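Local structure of hypothetical protein, haloacid dehalogenase-like hydrolase (Bacillus subtilis, 1NRW) at residues A[41-46]-A[63-68]; A[196-201]-A[208-213]; A[215-220]-A[241-246]; A[247-252]-A[265-270]. The protein dephosphorylates phosphorylated five- and six-carbon sugars and nucleoside monophosphates in vitro and, to a lesser extent, FMN, as a magnesium-dependent phosphatase of the haloacid dehalogenase superfamily. All blocks are in the same frame, centred on the assembly; numbering follows the deposited sequence.

Interaction 1 (A[41-46]-A[63-68]). With PO4 (phosphate ion), chain B.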
loop_
_atom_site.group_PDB
_atom_site.type_symbol
_atom_site.label_atom_id
_atom_site.label_comp_id
_atom_site.label_asym_id
_atom_site.label_seq_id
_atom_site.Cartn_x
_atom_site.Cartn_y
_atom_site.Cartn_z
ATOM N N VAL A 41 12.693 -3.207 2.871
ATOM C CA VAL A 41 11.507 -2.483 3.303
ATOM C C VAL A 41 10.306 -2.880 2.454
ATOM O O VAL A 41 10.399 -2.936 1.229
ATOM C CB VAL A 41 11.714 -0.958 3.167
ATOM C CG1 VAL A 41 10.536 -0.214 3.779
ATOM C CG2 VAL A 41 13.026 -0.555 3.826
ATOM N N VAL A 42 9.192 -3.178 3.111
ATOM C CA VAL A 42 7.956 -3.532 2.419
ATOM C C VAL A 42 7.057 -2.306 2.562
ATOM O O VAL A 42 6.839 -1.809 3.674
ATOM C CB VAL A 42 7.309 -4.784 3.045
ATOM C CG1 VAL A 42 5.907 -4.994 2.493
ATOM C CG2 VAL A 42 8.170 -6.000 2.733
ATOM N N SER A 43 6.547 -1.820 1.435
ATOM C CA SER A 43 5.733 -0.605 1.413
ATOM C C SER A 43 4.323 -0.825 0.876
ATOM O O SER A 43 4.141 -1.311 -0.241
ATOM C CB SER A 43 6.450 0.451 0.572
ATOM O OG SER A 43 5.772 1.696 0.623
ATOM N N THR A 44 3.328 -0.417 1.656
ATOM C CA THR A 44 1.935 -0.639 1.283
ATOM C C THR A 44 0.978 0.477 1.699
ATOM O O THR A 44 1.295 1.302 2.553
ATOM C CB THR A 44 1.432 -1.956 1.935
ATOM O OG1 THR A 44 0.082 -2.225 1.533
ATOM C CG2 THR A 44 1.477 -1.845 3.464
ATOM N N GLY A 45 -0.199 0.487 1.079
ATOM C CA GLY A 45 -1.217 1.457 1.428
ATOM C C GLY A 45 -2.044 0.887 2.572
ATOM O O GLY A 45 -2.858 1.583 3.172
ATOM N N ARG A 46 -1.832 -0.393 2.878
ATOM C CA ARG A 46 -2.565 -1.048 3.959
ATOM C C ARG A 46 -1.994 -0.700 5.331
ATOM O O ARG A 46 -1.023 0.043 5.445
ATOM C CB ARG A 46 -2.541 -2.567 3.779
ATOM C CG ARG A 46 -3.287 -3.078 2.547
ATOM C CD ARG A 46 -3.177 -4.583 2.494
ATOM N NE ARG A 46 -3.640 -5.149 1.233
ATOM C CZ ARG A 46 -4.852 -5.660 1.038
ATOM N NH1 ARG A 46 -5.742 -5.673 2.024
ATOM N NH2 ARG A 46 -5.158 -6.193 -0.139
ATOM N N TRP A 63 11.529 -3.847 7.403
ATOM C CA TRP A 63 11.062 -2.510 7.733
ATOM C C TRP A 63 9.710 -2.488 7.037
ATOM O O TRP A 63 9.522 -3.171 6.020
ATOM C CB TRP A 63 11.944 -1.427 7.108
ATOM C CG TRP A 63 13.286 -1.295 7.734
ATOM C CD1 TRP A 63 14.392 -2.042 7.467
ATOM C CD2 TRP A 63 13.659 -0.370 8.763
ATOM N NE1 TRP A 63 15.439 -1.642 8.266
ATOM C CE2 TRP A 63 15.016 -0.617 9.071
ATOM C CE3 TRP A 63 12.979 0.642 9.453
ATOM C CZ2 TRP A 63 15.710 0.111 10.046
ATOM C CZ3 TRP A 63 13.671 1.371 10.426
ATOM C CH2 TRP A 63 15.025 1.097 10.709
ATOM N N VAL A 64 8.770 -1.720 7.571
ATOM C CA VAL A 64 7.452 -1.636 6.963
ATOM C C VAL A 64 6.971 -0.204 6.840
ATOM O O VAL A 64 6.891 0.528 7.834
ATOM C CB VAL A 64 6.387 -2.393 7.784
ATOM C CG1 VAL A 64 5.011 -2.256 7.109
ATOM C CG2 VAL A 64 6.769 -3.858 7.914
ATOM N N ILE A 65 6.667 0.185 5.610
ATOM C CA ILE A 65 6.110 1.501 5.332
ATOM C C ILE A 65 4.642 1.177 5.063
ATOM O O ILE A 65 4.330 0.386 4.166
ATOM C CB ILE A 65 6.757 2.130 4.092
ATOM C CG1 ILE A 65 8.206 2.512 4.416
ATOM C CG2 ILE A 65 5.952 3.349 3.640
ATOM C CD1 ILE A 65 8.992 3.036 3.233
ATOM N N SER A 66 3.747 1.749 5.857
ATOM C CA SER A 66 2.324 1.479 5.692
ATOM C C SER A 66 1.503 2.750 5.540
ATOM O O SER A 66 2.028 3.854 5.640
ATOM C CB SER A 66 1.810 0.652 6.880
ATOM O OG SER A 66 2.034 1.304 8.116
ATOM N N ALA A 67 0.210 2.585 5.283
ATOM C CA ALA A 67 -0.683 3.722 5.118
ATOM C C ALA A 67 -0.172 4.713 4.072
ATOM O O ALA A 67 -0.227 5.931 4.261
ATOM C CB ALA A 67 -0.891 4.416 6.458
ATOM N N ASN A 68 0.328 4.172 2.966
ATOM C CA ASN A 68 0.815 4.975 1.854
ATOM C C ASN A 68 1.990 5.885 2.208
ATOM O O ASN A 68 2.129 6.971 1.647
ATOM C CB ASN A 68 -0.334 5.818 1.280
ATOM C CG ASN A 68 0.006 6.432 -0.063
ATOM O OD1 ASN A 68 0.517 5.750 -0.952
ATOM N ND2 ASN A 68 -0.291 7.719 -0.227
HETATM P P PO4 B . -0.454 -1.950 -2.027
HETATM O O1 PO4 B . 0.265 -2.290 -3.270
HETATM O O2 PO4 B . 0.013 -0.628 -1.536
HETATM O O3 PO4 B . -1.910 -1.895 -2.306
HETATM O O4 PO4 B . -0.175 -2.987 -1.007
#
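Ile65 lies against Val41 and Ser43 on one face of two neighbouring parallel strands, and its branches divide the work. Its CB starts beside the hydroxyl of Ser43, 3.6 Å from OG. The CG2 branch turns further toward that hydroxyl and packs 3.4 Å from Ser43 OG. The longer branch goes the other way: with CG1 beside its own backbone N (chi1 -70°), it runs back toward the start of the strand, where CG1 and the terminal CD1 each rest 3.6 Å from Val41 CG1. The second methyl of Val41, CG2, meets Trp63 CB at 3.6 Å. Helix 217-227 covers this face, while Val42 and Val64 look to the other, where helix 48-55 lies.

The backbones are joined in parallel register. Val42 gives its N-H to Trp63 O, Val42 O takes one from Ile65 N at 2.8 Å, and Thr44 N then binds Ile65 O. Beyond the strand ends the pairing continues irregularly, Asn68 N reaching Thr44 O and Ala67 N reaching Arg46 O, so the two loops stay joined at the site.

Thr44 OG1 donates to phosphate O4 at 2.7 Å and accepts from Arg46 N, an ST turn that fixes the hydroxyl between loop and ligand. Gly45 N adds a bond of 2.9 Å to phosphate O2. The whole is a beta-alpha-beta unit of the Rossmann-like core of haloacid dehalogenase phosphatases, with the phosphate-binding threonine at the carboxyl end of its first strand.

Interaction 2 (A[196-201]-A[208-213])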
loop_
_atom_site.group_PDB
_atom_site.type_symbol
_atom_site.label_atom_id
_atom_site.label_comp_id
_atom_site.label_asym_id
_atom_site.label_seq_id
_atom_site.Cartn_x
_atom_site.Cartn_y
_atom_site.Cartn_z
ATOM N N GLU A 196 -2.841 20.842 -2.330
ATOM C CA GLU A 196 -1.427 20.856 -1.977
ATOM C C GLU A 196 -1.103 20.327 -0.584
ATOM O O GLU A 196 0.060 20.081 -0.268
ATOM C CB GLU A 196 -0.878 22.275 -2.139
ATOM C CG GLU A 196 -1.244 22.901 -3.475
ATOM C CD GLU A 196 -0.049 23.472 -4.206
ATOM O OE1 GLU A 196 0.910 22.711 -4.462
ATOM O OE2 GLU A 196 -0.068 24.679 -4.530
ATOM N N ASP A 197 -2.125 20.154 0.248
ATOM C CA ASP A 197 -1.918 19.650 1.600
ATOM C C ASP A 197 -2.129 18.137 1.656
ATOM O O ASP A 197 -2.047 17.533 2.722
ATOM C CB ASP A 197 -2.881 20.338 2.576
ATOM C CG ASP A 197 -4.342 20.102 2.226
ATOM O OD1 ASP A 197 -4.705 20.263 1.043
ATOM O OD2 ASP A 197 -5.130 19.762 3.134
ATOM N N LEU A 198 -2.382 17.530 0.502
ATOM C CA LEU A 198 -2.630 16.092 0.442
ATOM C C LEU A 198 -1.857 15.370 -0.651
ATOM O O LEU A 198 -1.343 15.989 -1.584
ATOM C CB LEU A 198 -4.121 15.838 0.209
ATOM C CG LEU A 198 -5.120 16.366 1.240
ATOM C CD1 LEU A 198 -6.544 16.189 0.708
ATOM C CD2 LEU A 198 -4.931 15.632 2.560
ATOM N N THR A 199 -1.781 14.049 -0.514
ATOM C CA THR A 199 -1.146 13.186 -1.503
ATOM C C THR A 199 -2.302 12.337 -2.047
ATOM O O THR A 199 -3.033 11.709 -1.276
ATOM C CB THR A 199 -0.082 12.252 -0.875
ATOM O OG1 THR A 199 1.066 13.017 -0.481
ATOM C CG2 THR A 199 0.355 11.190 -1.877
ATOM N N LEU A 200 -2.488 12.352 -3.363
ATOM C CA LEU A 200 -3.557 11.583 -3.998
ATOM C C LEU A 200 -2.985 10.490 -4.892
ATOM O O LEU A 200 -2.209 10.768 -5.808
ATOM C CB LEU A 200 -4.451 12.503 -4.840
ATOM C CG LEU A 200 -5.446 11.808 -5.788
ATOM C CD1 LEU A 200 -6.483 11.036 -4.984
ATOM C CD2 LEU A 200 -6.129 12.846 -6.671
ATOM N N VAL A 201 -3.368 9.245 -4.618
ATOM C CA VAL A 201 -2.914 8.105 -5.409
ATOM C C VAL A 201 -4.045 7.090 -5.558
ATOM O O VAL A 201 -5.176 7.336 -5.136
ATOM C CB VAL A 201 -1.700 7.385 -4.753
ATOM C CG1 VAL A 201 -0.530 8.346 -4.623
ATOM C CG2 VAL A 201 -2.093 6.817 -3.392
ATOM N N PHE A 208 -9.126 5.281 -4.838
ATOM C CA PHE A 208 -8.159 6.360 -4.762
ATOM C C PHE A 208 -7.859 6.452 -3.276
ATOM O O PHE A 208 -8.690 6.073 -2.446
ATOM C CB PHE A 208 -8.691 7.687 -5.341
ATOM C CG PHE A 208 -10.018 8.136 -4.790
ATOM C CD1 PHE A 208 -10.085 8.926 -3.645
ATOM C CD2 PHE A 208 -11.197 7.827 -5.461
ATOM C CE1 PHE A 208 -11.312 9.406 -3.179
ATOM C CE2 PHE A 208 -12.429 8.302 -5.006
ATOM C CZ PHE A 208 -12.485 9.093 -3.866
ATOM N N GLU A 209 -6.651 6.887 -2.941
ATOM C CA GLU A 209 -6.252 7.002 -1.547
ATOM C C GLU A 209 -5.750 8.407 -1.274
ATOM O O GLU A 209 -5.097 9.020 -2.118
ATOM C CB GLU A 209 -5.147 5.987 -1.220
ATOM C CG GLU A 209 -5.586 4.517 -1.310
ATOM C CD GLU A 209 -4.445 3.542 -1.042
ATOM O OE1 GLU A 209 -3.450 3.937 -0.388
ATOM O OE2 GLU A 209 -4.547 2.372 -1.472
ATOM N N LEU A 210 -6.060 8.906 -0.085
ATOM C CA LEU A 210 -5.647 10.238 0.322
ATOM C C LEU A 210 -4.887 10.197 1.640
ATOM O O LEU A 210 -5.379 9.668 2.637
ATOM C CB LEU A 210 -6.877 11.139 0.475
ATOM C CG LEU A 210 -7.634 11.476 -0.812
ATOM C CD1 LEU A 210 -9.012 12.029 -0.467
ATOM C CD2 LEU A 210 -6.836 12.480 -1.630
ATOM N N SER A 211 -3.679 10.749 1.636
ATOM C CA SER A 211 -2.867 10.822 2.844
ATOM C C SER A 211 -2.330 12.249 2.888
ATOM O O SER A 211 -2.601 13.036 1.976
ATOM C CB SER A 211 -1.722 9.803 2.790
ATOM O OG SER A 211 -0.972 9.940 1.598
ATOM N N SER A 212 -1.589 12.595 3.933
ATOM C CA SER A 212 -1.059 13.950 4.027
ATOM C C SER A 212 -0.017 14.202 2.938
ATOM O O SER A 212 0.548 13.264 2.373
ATOM C CB SER A 212 -0.448 14.190 5.404
ATOM O OG SER A 212 -0.220 15.576 5.609
ATOM N N ARG A 213 0.233 15.477 2.647
ATOM C CA ARG A 213 1.196 15.853 1.617
ATOM C C ARG A 213 2.553 15.173 1.766
ATOM O O ARG A 213 3.160 14.774 0.775
ATOM C CB ARG A 213 1.394 17.375 1.613
ATOM C CG ARG A 213 2.354 17.867 0.536
ATOM C CD ARG A 213 1.880 17.454 -0.853
ATOM N NE ARG A 213 2.805 17.867 -1.905
ATOM C CZ ARG A 213 3.065 19.131 -2.225
ATOM N NH1 ARG A 213 2.467 20.122 -1.575
ATOM N NH2 ARG A 213 3.928 19.406 -3.194
HETATM O O HOH W 1 -2.398 9.219 -0.448
#
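Thr199 O is gripped twice, by Ser211 N at 3.1 Å and by a water that donates to Thr199 O at 2.7 Å. The same water also gives a proton to Ser211 OG, which is hydrogen-bonded to Ala215 O as well. These residues belong to a beta hairpin, strands 198-201 and 207-212, at the edge of the six-stranded sheet, which probably corresponds to the cap domain of Cof-type phosphatases. Thr199 and Ser211 form one hydrogen-bonded antiparallel pair, Val201 and Glu209 the next, with Glu209 N meeting Val201 O at 2.7 Å.

Thr199 also ties the hairpin beyond the pairing. Its hydroxyl stands beside the backbone N (chi1 -71°), from where OG1 donates to Ser212 O at 2.9 Å. A valine here would keep the bulk but would probably leave Ser212 O without this mate and set the end of strand 207-212 freer to move.

On the opposite face Leu200 and Leu210 lie side by side, pointing the same way, with CD1 of Leu200 3.7 Å from CD2 of Leu210; Trp189 packs on Leu200 and Tyr192 on Leu210, both from helix 182-192. At the exposed end the bent chain of Arg213 folds over the 196-197 turn, and its NH1 meets Glu196 O at 2.7 Å, in the carbonyl plane on a lone pair.

Interaction 3 (A[215-220]-A[241-246]). With CA (calcium ion), chain D; PO4 (phosphate ion), chain B.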
loop_
_atom_site.group_PDB
_atom_site.type_symbol
_atom_site.label_atom_id
_atom_site.label_comp_id
_atom_site.label_asym_id
_atom_site.label_seq_id
_atom_site.Cartn_x
_atom_site.Cartn_y
_atom_site.Cartn_z
ATOM N N ALA A 215 3.100 12.343 3.170
ATOM C CA ALA A 215 2.946 10.897 3.277
ATOM C C ALA A 215 2.756 10.258 1.900
ATOM O O ALA A 215 1.671 10.308 1.327
ATOM C CB ALA A 215 1.754 10.555 4.176
ATOM N N SER A 216 3.828 9.687 1.363
ATOM C CA SER A 216 3.776 8.992 0.080
ATOM C C SER A 216 4.837 7.901 0.176
ATOM O O SER A 216 5.751 7.991 1.000
ATOM C CB SER A 216 4.069 9.938 -1.095
ATOM O OG SER A 216 5.432 10.336 -1.147
ATOM N N LYS A 217 4.723 6.857 -0.638
ATOM C CA LYS A 217 5.709 5.790 -0.558
ATOM C C LYS A 217 7.106 6.319 -0.865
ATOM O O LYS A 217 8.078 5.904 -0.240
ATOM C CB LYS A 217 5.345 4.642 -1.506
ATOM C CG LYS A 217 4.107 3.870 -1.055
ATOM C CD LYS A 217 3.909 2.594 -1.866
ATOM C CE LYS A 217 2.662 1.839 -1.411
ATOM N NZ LYS A 217 2.525 0.544 -2.135
ATOM N N GLY A 218 7.195 7.251 -1.813
ATOM C CA GLY A 218 8.481 7.822 -2.171
ATOM C C GLY A 218 9.092 8.667 -1.063
ATOM O O GLY A 218 10.283 8.569 -0.794
ATOM N N GLN A 219 8.287 9.499 -0.412
ATOM C CA GLN A 219 8.805 10.335 0.668
ATOM C C GLN A 219 9.216 9.506 1.882
ATOM O O GLN A 219 10.189 9.831 2.563
ATOM C CB GLN A 219 7.766 11.384 1.072
ATOM C CG GLN A 219 7.561 12.459 0.020
ATOM C CD GLN A 219 6.455 13.424 0.382
ATOM O OE1 GLN A 219 5.271 13.168 0.124
ATOM N NE2 GLN A 219 6.830 14.535 1.000
ATOM N N ALA A 220 8.477 8.433 2.151
ATOM C CA ALA A 220 8.792 7.563 3.277
ATOM C C ALA A 220 10.116 6.856 3.004
ATOM O O ALA A 220 10.924 6.658 3.913
ATOM C CB ALA A 220 7.672 6.535 3.487
ATOM N N SER A 241 1.631 -1.031 -9.071
ATOM C CA SER A 241 0.535 -0.072 -9.073
ATOM C C SER A 241 0.871 1.418 -9.032
ATOM O O SER A 241 1.987 1.822 -8.710
ATOM C CB SER A 241 -0.413 -0.430 -7.931
ATOM O OG SER A 241 0.332 -0.672 -6.751
ATOM N N LEU A 242 -0.131 2.234 -9.342
ATOM C CA LEU A 242 0.040 3.680 -9.401
ATOM C C LEU A 242 0.588 4.321 -8.131
ATOM O O LEU A 242 1.346 5.286 -8.211
ATOM C CB LEU A 242 -1.283 4.347 -9.796
ATOM C CG LEU A 242 -1.213 5.853 -10.070
ATOM C CD1 LEU A 242 -0.170 6.139 -11.146
ATOM C CD2 LEU A 242 -2.591 6.364 -10.491
ATOM N N ASN A 243 0.218 3.794 -6.966
ATOM C CA ASN A 243 0.702 4.349 -5.706
ATOM C C ASN A 243 2.196 4.098 -5.478
ATOM O O ASN A 243 2.773 4.588 -4.505
ATOM C CB ASN A 243 -0.131 3.807 -4.531
ATOM C CG ASN A 243 -0.109 2.287 -4.434
ATOM O OD1 ASN A 243 0.028 1.589 -5.437
ATOM N ND2 ASN A 243 -0.273 1.767 -3.214
ATOM N N ASP A 244 2.821 3.337 -6.375
ATOM C CA ASP A 244 4.249 3.046 -6.263
ATOM C C ASP A 244 5.102 4.011 -7.080
ATOM O O ASP A 244 6.325 4.034 -6.940
ATOM C CB ASP A 244 4.569 1.626 -6.747
ATOM C CG ASP A 244 3.892 0.555 -5.926
ATOM O OD1 ASP A 244 3.736 0.749 -4.700
ATOM O OD2 ASP A 244 3.545 -0.497 -6.512
ATOM N N LYS A 245 4.460 4.796 -7.939
ATOM C CA LYS A 245 5.180 5.725 -8.805
ATOM C C LYS A 245 6.223 6.568 -8.077
ATOM O O LYS A 245 7.391 6.603 -8.478
ATOM C CB LYS A 245 4.190 6.636 -9.533
ATOM C CG LYS A 245 4.832 7.611 -10.507
ATOM C CD LYS A 245 3.769 8.449 -11.206
ATOM C CE LYS A 245 4.388 9.557 -12.037
ATOM N NZ LYS A 245 5.275 9.022 -13.103
ATOM N N SER A 246 5.812 7.229 -7.002
ATOM C CA SER A 246 6.732 8.081 -6.257
ATOM C C SER A 246 7.943 7.356 -5.684
ATOM O O SER A 246 9.019 7.951 -5.588
ATOM C CB SER A 246 5.995 8.828 -5.135
ATOM O OG SER A 246 5.498 7.952 -4.137
HETATM CA CA CA D . 0.535 -2.953 -5.694
HETATM P P PO4 B . -0.454 -1.950 -2.027
HETATM O O1 PO4 B . 0.265 -2.290 -3.270
HETATM O O2 PO4 B . 0.013 -0.628 -1.536
HETATM O O3 PO4 B . -1.910 -1.895 -2.306
HETATM O O4 PO4 B . -0.175 -2.987 -1.007
HETATM O O HOH W 2 2.453 6.685 -2.562
HETATM O O HOH W 3 -1.420 -4.033 -6.795
#
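Two torsions bring Lys217 and Asp244 together. The lysine has CG beside its backbone N (chi1 -70°) and stays extended from there, so that the chain passes across the Asn243 backbone with its ammonium deep in the site. Asp244 sets its carboxylate likewise beside its own N (chi1 -62°), which brings OD1 back to the lysine although its CB starts out away from it. The two side chains cross: Lys217 CD passes 3.4 Å from Asp244 OD1, and NZ meets the same oxygen at 2.8 Å in a salt bridge, nearly along the C-O axis.

The ammonium is shared further, binding phosphate O2 at 2.8 Å and, beyond the segments, the side chain of Asp10 and the carbonyl of Ser43. The other carboxylate oxygen, Asp244 OD2, takes Ser241 N at 3.2 Å from above its plane, steadying the loop whose Ser241 OG binds the calcium ion at 2.5 Å. A methionine in place of Lys217 would probably leave phosphate O2 and Asp244 OD1 without their cationic partner and weaken phosphate binding.

The helix start is fixed separately. Ser246 OG accepts from Gly218 N at 3.0 Å, and a water bridges Lys217 N to Asn243 O. Gly218, having no side chain, lets the backbones close to 4.5 Å between its CA and that of Ser246. Ser216 is the N-cap, its OG accepting from Gln219 N. Thus helix 217-227 begins against helix 245-250, between strand 198-201 of the probable cap, which touches Ser216 and Asn243, and strands 6-10 and 39-43 of the core.

Interaction 4 (A[247-252]-A[265-270])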
loop_
_atom_site.group_PDB
_atom_site.type_symbol
_atom_site.label_atom_id
_atom_site.label_comp_id
_atom_site.label_asym_id
_atom_site.label_seq_id
_atom_site.Cartn_x
_atom_site.Cartn_y
_atom_site.Cartn_z
HETATM N N MSE A 247 7.810 6.086 -5.305
HETATM C CA MSE A 247 8.986 5.429 -4.756
HETATM C C MSE A 247 9.934 4.945 -5.850
HETATM O O MSE A 247 11.143 4.902 -5.635
HETATM C CB MSE A 247 8.620 4.312 -3.764
HETATM C CG MSE A 247 8.209 2.987 -4.326
HETATM SE SE MSE A 247 8.088 1.731 -2.830
HETATM C CE MSE A 247 6.991 0.407 -3.712
ATOM N N LEU A 248 9.408 4.603 -7.026
ATOM C CA LEU A 248 10.292 4.211 -8.123
ATOM C C LEU A 248 11.072 5.461 -8.524
ATOM O O LEU A 248 12.269 5.396 -8.810
ATOM C CB LEU A 248 9.507 3.701 -9.335
ATOM C CG LEU A 248 9.280 2.187 -9.418
ATOM C CD1 LEU A 248 8.307 1.753 -8.322
ATOM C CD2 LEU A 248 8.736 1.825 -10.800
ATOM N N GLU A 249 10.389 6.602 -8.533
ATOM C CA GLU A 249 11.029 7.866 -8.892
ATOM C C GLU A 249 12.090 8.252 -7.866
ATOM O O GLU A 249 13.162 8.747 -8.223
ATOM C CB GLU A 249 9.983 8.981 -8.995
ATOM C CG GLU A 249 8.898 8.729 -10.029
ATOM C CD GLU A 249 7.854 9.836 -10.072
ATOM O OE1 GLU A 249 7.353 10.228 -8.997
ATOM O OE2 GLU A 249 7.530 10.306 -11.182
ATOM N N ALA A 250 11.801 8.012 -6.591
ATOM C CA ALA A 250 12.736 8.351 -5.525
ATOM C C ALA A 250 13.971 7.453 -5.492
ATOM O O ALA A 250 15.078 7.927 -5.230
ATOM C CB ALA A 250 12.025 8.300 -4.176
ATOM N N ALA A 251 13.783 6.164 -5.764
ATOM C CA ALA A 251 14.880 5.196 -5.734
ATOM C C ALA A 251 15.909 5.383 -6.847
ATOM O O ALA A 251 15.599 5.903 -7.917
ATOM C CB ALA A 251 14.324 3.774 -5.798
ATOM N N GLY A 252 17.135 4.946 -6.582
ATOM C CA GLY A 252 18.183 5.042 -7.581
ATOM C C GLY A 252 17.801 4.182 -8.770
ATOM O O GLY A 252 18.056 4.539 -9.921
ATOM N N LYS A 265 5.484 0.773 -15.817
ATOM C CA LYS A 265 6.528 0.182 -16.645
ATOM C C LYS A 265 7.273 1.288 -17.393
ATOM O O LYS A 265 8.489 1.228 -17.559
ATOM C CB LYS A 265 5.930 -0.804 -17.659
ATOM C CG LYS A 265 5.459 -2.119 -17.052
ATOM C CD LYS A 265 5.186 -3.160 -18.128
ATOM C CE LYS A 265 4.815 -4.503 -17.517
ATOM N NZ LYS A 265 4.793 -5.614 -18.525
ATOM N N SER A 266 6.534 2.302 -17.830
ATOM C CA SER A 266 7.108 3.418 -18.576
ATOM C C SER A 266 8.221 4.172 -17.850
ATOM O O SER A 266 9.246 4.501 -18.450
ATOM C CB SER A 266 6.001 4.398 -18.970
ATOM O OG SER A 266 6.533 5.527 -19.639
ATOM N N ILE A 267 8.035 4.441 -16.561
ATOM C CA ILE A 267 9.041 5.183 -15.804
ATOM C C ILE A 267 10.136 4.318 -15.193
ATOM O O ILE A 267 11.124 4.842 -14.678
ATOM C CB ILE A 267 8.396 5.994 -14.660
ATOM C CG1 ILE A 267 7.828 5.039 -13.608
ATOM C CG2 ILE A 267 7.302 6.897 -15.217
ATOM C CD1 ILE A 267 7.380 5.720 -12.338
ATOM N N ALA A 268 9.967 3.001 -15.248
ATOM C CA ALA A 268 10.946 2.085 -14.665
ATOM C C ALA A 268 12.262 1.994 -15.428
ATOM O O ALA A 268 12.305 2.184 -16.644
ATOM C CB ALA A 268 10.336 0.695 -14.530
ATOM N N ASP A 269 13.328 1.701 -14.690
ATOM C CA ASP A 269 14.672 1.550 -15.249
ATOM C C ASP A 269 14.898 0.079 -15.596
ATOM O O ASP A 269 15.792 -0.264 -16.372
ATOM C CB ASP A 269 15.716 1.980 -14.219
ATOM C CG ASP A 269 15.493 3.391 -13.721
ATOM O OD1 ASP A 269 15.648 4.332 -14.526
ATOM O OD2 ASP A 269 15.161 3.561 -12.527
ATOM N N ALA A 270 14.085 -0.784 -14.996
ATOM C CA ALA A 270 14.176 -2.221 -15.212
ATOM C C ALA A 270 12.789 -2.830 -15.045
ATOM O O ALA A 270 11.932 -2.260 -14.367
ATOM C CB ALA A 270 15.153 -2.845 -14.207
HETATM O O HOH W 4 15.743 5.668 -11.189
#
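Ile267 crosses Glu249 obliquely, and its outer methyl does the touching. With CG1 set between its backbone N and carbonyl carbon (chi1 67°) and the chain straight beyond, CD1 is carried over to the neighbouring helix. There it sits 4.1 Å from CG of Glu249, against the aliphatic part of that side chain, and 4.2 Å from CB of Leu248. Leu248 reaches back with its own tip: its CB starts toward the other segment, and CD2 comes to 4.2 Å from CB of Ala268, the first residue past the helix. The apolar contact is thus a light, reciprocal one, partly open to solvent, without a direct hydrogen bond between the segments.

Farther along, water takes over. One molecule lies 2.9 Å from Gly252 O and 2.6 Å from Asp269 OD2, and spans the 4.0 Å between Gly252 O and Asp269 OD2 themselves. That same OD2 also accepts from Gly254 N, in strand 253-256.

Each segment is a helix end with the turn that follows it. Helix 245-250 connects strand 235-239 to strand 253-256, and helix 262-267 connects strand 253-256 to strand 270-271, so the contact joins two successive beta-alpha-beta crossovers of the parallel part of the eight-stranded sheet.

Overall arrangement
Interactions 1 and 3 meet at the active site, their centres 10 Å apart: both bind the phosphate, and Ser43 O lies 3.1 Å from Lys217 NZ. Interaction 2 stands over them from the probable cap, where Asn68 ND2 probably donates to Ser211 OG at 3.0 Å and Val201 CG2 packs 3.8 Å from Asn243 CB; strand 207-212 then runs on into helix 217-227. Interaction 4 continues helix 245-250 from interaction 3 toward the surface, with Met247, a selenomethionine, touching Ser43 CB through SE at 4.0 Å. It comes no nearer to interaction 2 than about 9 Å between nearest atoms. The core loops thus hold one phosphate, with the hairpin beside it, the Glu209 side chain about 5 Å from the ion.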